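Local coordinates for protein bifunctional endo-1,4-beta-xylanase A (PDB 2VG9) that hydrolyses internal beta-1,4-xylosidic linkages of xylan as a family 11 endo-xylanase with a beta jelly roll fold, here in a loop-swapped mutant form, at residues S20-T25 against L54-L59. Sequence-based numbering, arbitrary orientation.
Sequences SYEIWT and LARRGL
E22 and R56 face each other as an antiparallel hydrogen-bonded pair, both N-H...O bonds 2.9 Å between E22 N and R56 O and between R56 N and E22 O. Their side chains run alongside one another on the face that also carries W24 and L54. R56 NH1 reaches E22 OE1 at 3.0 Å in a salt bridge, meeting the oxygen from above the carboxylate plane, with the two flat groups 83° apart. L54 packs against one face of the guanidinium, its CD1 3.7 Å from the R56 plane and over the centre, while CD2 meets W24 CE3 at 3.5 Å. A chi1 of 67° swings the isobutyl group of L54 toward strand 19-26, and its methyls then part, CD1 to the charged pair and CD2 to the indole. This end is tight; toward S20, S20 N still donates to G58 O at 2.8 Å, but the return bond from G58 N to S20 O is weak (3.4 Å), and a water bridges S20 OG and R56 O on this looser side. On the other face R57 NE donates to S20 O at 2.9 Å, almost straight but from above the carbonyl plane, while CG packs on Y21 CB. A leucine in place of R57 would probably leave S20 O with little beyond the weak G58 bond. R57 also bonds the backbone oxygens of F19 and T39, and R56 is held by N197 and makes a cation-pi contact with Y96. Strands 19-26 and 52-60 thus lie inside the curved jelly-roll sheet, flanked by 11-16 and 190-200, with Y21 and I23 packing on strand 29-34 of the second sheet.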
ATOM      1  N   SER A  20       7.312  -9.539  -4.758  1.00 12.30           N
ATOM      2  CA  SER A  20       6.956 -10.025  -3.433  1.00 11.26           C
ATOM      3  C   SER A  20       5.485 -10.398  -3.384  1.00 11.40           C
ATOM      4  O   SER A  20       4.695  -9.993  -4.257  1.00 10.26           O
ATOM      5  CB  SER A  20       7.234  -8.955  -2.348  1.00 12.02           C
ATOM      6  OG  SER A  20       6.376  -7.825  -2.500  1.00 12.76           O
ATOM      7  N   TYR A  21       5.118 -11.155  -2.356  1.00 11.65           N
ATOM      8  CA  TYR A  21       3.730 -11.276  -1.941  1.00 12.21           C
ATOM      9  C   TYR A  21       3.695 -11.318  -0.407  1.00 12.88           C
ATOM     10  O   TYR A  21       4.637 -11.788   0.231  1.00 12.45           O
ATOM     11  CB  TYR A  21       3.028 -12.496  -2.584  1.00 12.13           C
ATOM     12  CG  TYR A  21       3.532 -13.850  -2.097  1.00 14.59           C
ATOM     13  CD1 TYR A  21       3.043 -14.425  -0.914  1.00 13.60           C
ATOM     14  CD2 TYR A  21       4.477 -14.571  -2.837  1.00 11.98           C
ATOM     15  CE1 TYR A  21       3.529 -15.675  -0.443  1.00 13.98           C
ATOM     16  CE2 TYR A  21       4.974 -15.828  -2.381  1.00 13.95           C
ATOM     17  CZ  TYR A  21       4.495 -16.364  -1.200  1.00 14.92           C
ATOM     18  OH  TYR A  21       4.962 -17.590  -0.774  1.00 15.20           O
ATOM     19  N   GLU A  22       2.616 -10.804   0.170  1.00 12.99           N
ATOM     20  CA  GLU A  22       2.420 -10.807   1.613  1.00 15.48           C
ATOM     21  C   GLU A  22       0.911 -10.770   1.892  1.00 14.08           C
ATOM     22  O   GLU A  22       0.192  -9.927   1.338  1.00 13.05           O
ATOM     23  CB  GLU A  22       3.118  -9.593   2.256  1.00 15.18           C
ATOM     24  CG  GLU A  22       2.719  -9.372   3.724  1.00 18.99           C
ATOM     25  CD  GLU A  22       3.647  -8.405   4.454  1.00 21.16           C
ATOM     26  OE1 GLU A  22       3.977  -7.334   3.882  1.00 26.09           O
ATOM     27  OE2 GLU A  22       4.023  -8.713   5.626  1.00 29.22           O
ATOM     28  N   ILE A  23       0.449 -11.702   2.724  1.00 13.71           N
ATOM     29  CA  ILE A  23      -0.925 -11.682   3.259  1.00 13.19           C
ATOM     30  C   ILE A  23      -0.819 -11.819   4.782  1.00 13.55           C
ATOM     31  O   ILE A  23       0.035 -12.577   5.278  1.00 12.81           O
ATOM     32  CB  ILE A  23      -1.815 -12.806   2.632  1.00 13.67           C
ATOM     33  CG1 ILE A  23      -3.242 -12.717   3.187  1.00 12.87           C
ATOM     34  CG2 ILE A  23      -1.103 -14.243   2.753  1.00 12.57           C
ATOM     35  CD1 ILE A  23      -4.251 -13.574   2.551  1.00  8.99           C
ATOM     36  N   TRP A  24      -1.645 -11.067   5.519  1.00 11.84           N
ATOM     37  CA  TRP A  24      -1.601 -11.081   6.978  1.00 12.38           C
ATOM     38  C   TRP A  24      -2.985 -10.762   7.523  1.00 12.57           C
ATOM     39  O   TRP A  24      -3.783 -10.057   6.873  1.00 11.46           O
ATOM     40  CB  TRP A  24      -0.541 -10.086   7.488  1.00 12.86           C
ATOM     41  CG  TRP A  24      -0.615  -9.756   8.953  1.00 14.90           C
ATOM     42  CD1 TRP A  24       0.103 -10.319   9.976  1.00 15.28           C
ATOM     43  CD2 TRP A  24      -1.463  -8.768   9.556  1.00 13.92           C
ATOM     44  NE1 TRP A  24      -0.266  -9.756  11.173  1.00 17.97           N
ATOM     45  CE2 TRP A  24      -1.217  -8.794  10.937  1.00 17.02           C
ATOM     46  CE3 TRP A  24      -2.415  -7.884   9.057  1.00 14.55           C
ATOM     47  CZ2 TRP A  24      -1.881  -7.948  11.823  1.00 16.46           C
ATOM     48  CZ3 TRP A  24      -3.076  -7.058   9.929  1.00 13.94           C
ATOM     49  CH2 TRP A  24      -2.808  -7.098  11.303  1.00 14.91           C
ATOM     50  N   THR A  25      -3.287 -11.295   8.706  1.00 13.56           N
ATOM     51  CA  THR A  25      -4.510 -10.907   9.418  1.00 13.75           C
ATOM     52  C   THR A  25      -4.287 -10.881  10.922  1.00 14.41           C
ATOM     53  O   THR A  25      -3.393 -11.522  11.442  1.00 13.24           O
ATOM     54  CB  THR A  25      -5.745 -11.791   9.051  1.00 14.41           C
ATOM     55  OG1 THR A  25      -6.946 -11.168   9.557  1.00 14.98           O
ATOM     56  CG2 THR A  25      -5.585 -13.217   9.625  1.00 12.33           C
ATOM     57  N   LEU A  54      -4.612  -7.709   5.337  1.00 13.14           N
ATOM     58  CA  LEU A  54      -3.901  -7.074   4.226  1.00 13.23           C
ATOM     59  C   LEU A  54      -3.434  -8.124   3.227  1.00 13.24           C
ATOM     60  O   LEU A  54      -3.110  -9.252   3.620  1.00 12.01           O
ATOM     61  CB  LEU A  54      -2.719  -6.239   4.747  1.00 13.68           C
ATOM     62  CG  LEU A  54      -1.524  -6.941   5.391  1.00 11.38           C
ATOM     63  CD1 LEU A  54      -0.434  -7.366   4.360  1.00 12.95           C
ATOM     64  CD2 LEU A  54      -0.913  -6.036   6.506  1.00 12.72           C
ATOM     65  N   ALA A  55      -3.420  -7.747   1.943  1.00 12.55           N
ATOM     66  CA  ALA A  55      -2.791  -8.554   0.865  1.00 12.00           C
ATOM     67  C   ALA A  55      -2.109  -7.627  -0.139  1.00 11.18           C
ATOM     68  O   ALA A  55      -2.723  -6.680  -0.671  1.00 11.68           O
ATOM     69  CB  ALA A  55      -3.815  -9.467   0.150  1.00 10.65           C
ATOM     70  N   ARG A  56      -0.852  -7.900  -0.416  1.00  9.64           N
ATOM     71  CA  ARG A  56      -0.073  -6.996  -1.254  1.00  9.96           C
ATOM     72  C   ARG A  56       1.025  -7.718  -1.999  1.00  9.08           C
ATOM     73  O   ARG A  56       1.586  -8.711  -1.514  1.00  9.25           O
ATOM     74  CB  ARG A  56       0.533  -5.892  -0.409  1.00  9.52           C
ATOM     75  CG  ARG A  56       1.355  -6.384   0.724  1.00 12.34           C
ATOM     76  CD  ARG A  56       2.108  -5.246   1.439  1.00 17.70           C
ATOM     77  NE  ARG A  56       1.231  -4.473   2.311  1.00 19.65           N
ATOM     78  CZ  ARG A  56       1.406  -4.279   3.613  1.00 15.77           C
ATOM     79  NH1 ARG A  56       2.444  -4.799   4.263  1.00 16.79           N
ATOM     80  NH2 ARG A  56       0.522  -3.553   4.261  1.00 14.27           N
ATOM     81  N   ARG A  57       1.326  -7.198  -3.174  1.00  9.95           N
ATOM     82  CA  ARG A  57       2.411  -7.689  -4.030  1.00 10.02           C
ATOM     83  C   ARG A  57       3.156  -6.512  -4.620  1.00 11.06           C
ATOM     84  O   ARG A  57       2.535  -5.503  -5.009  1.00 11.29           O
ATOM     85  CB  ARG A  57       1.842  -8.537  -5.169  1.00  9.57           C
ATOM     86  CG  ARG A  57       1.305  -9.909  -4.677  1.00  8.98           C
ATOM     87  CD  ARG A  57       1.384 -10.913  -5.775  1.00  8.07           C
ATOM     88  NE  ARG A  57       2.752 -11.395  -5.937  1.00 11.45           N
ATOM     89  CZ  ARG A  57       3.128 -12.292  -6.843  1.00 10.00           C
ATOM     90  NH1 ARG A  57       2.233 -12.802  -7.695  1.00  7.41           N
ATOM     91  NH2 ARG A  57       4.400 -12.683  -6.898  1.00 13.51           N
ATOM     92  N   GLY A  58       4.481  -6.617  -4.719  1.00 11.55           N
ATOM     93  CA  GLY A  58       5.250  -5.467  -5.229  1.00 11.34           C
ATOM     94  C   GLY A  58       6.691  -5.755  -5.570  1.00 12.50           C
ATOM     95  O   GLY A  58       7.133  -6.899  -5.551  1.00 10.85           O
ATOM     96  N   LEU A  59       7.426  -4.679  -5.850  1.00 12.63           N
ATOM     97  CA  LEU A  59       8.792  -4.760  -6.313  1.00 14.40           C
ATOM     98  C   LEU A  59       9.645  -4.234  -5.173  1.00 14.85           C
ATOM     99  O   LEU A  59       9.432  -3.096  -4.735  1.00 14.50           O
ATOM    100  CB  LEU A  59       8.988  -3.913  -7.600  1.00 13.69           C
ATOM    101  CG  LEU A  59      10.367  -4.046  -8.260  1.00 15.57           C
ATOM    102  CD1 LEU A  59      10.652  -5.514  -8.602  1.00 17.36           C
ATOM    103  CD2 LEU A  59      10.447  -3.183  -9.535  1.00 16.26           C
TER
HETATM  104  O   HOH W   1       4.392  -8.081  -0.871  1.00 17.76           O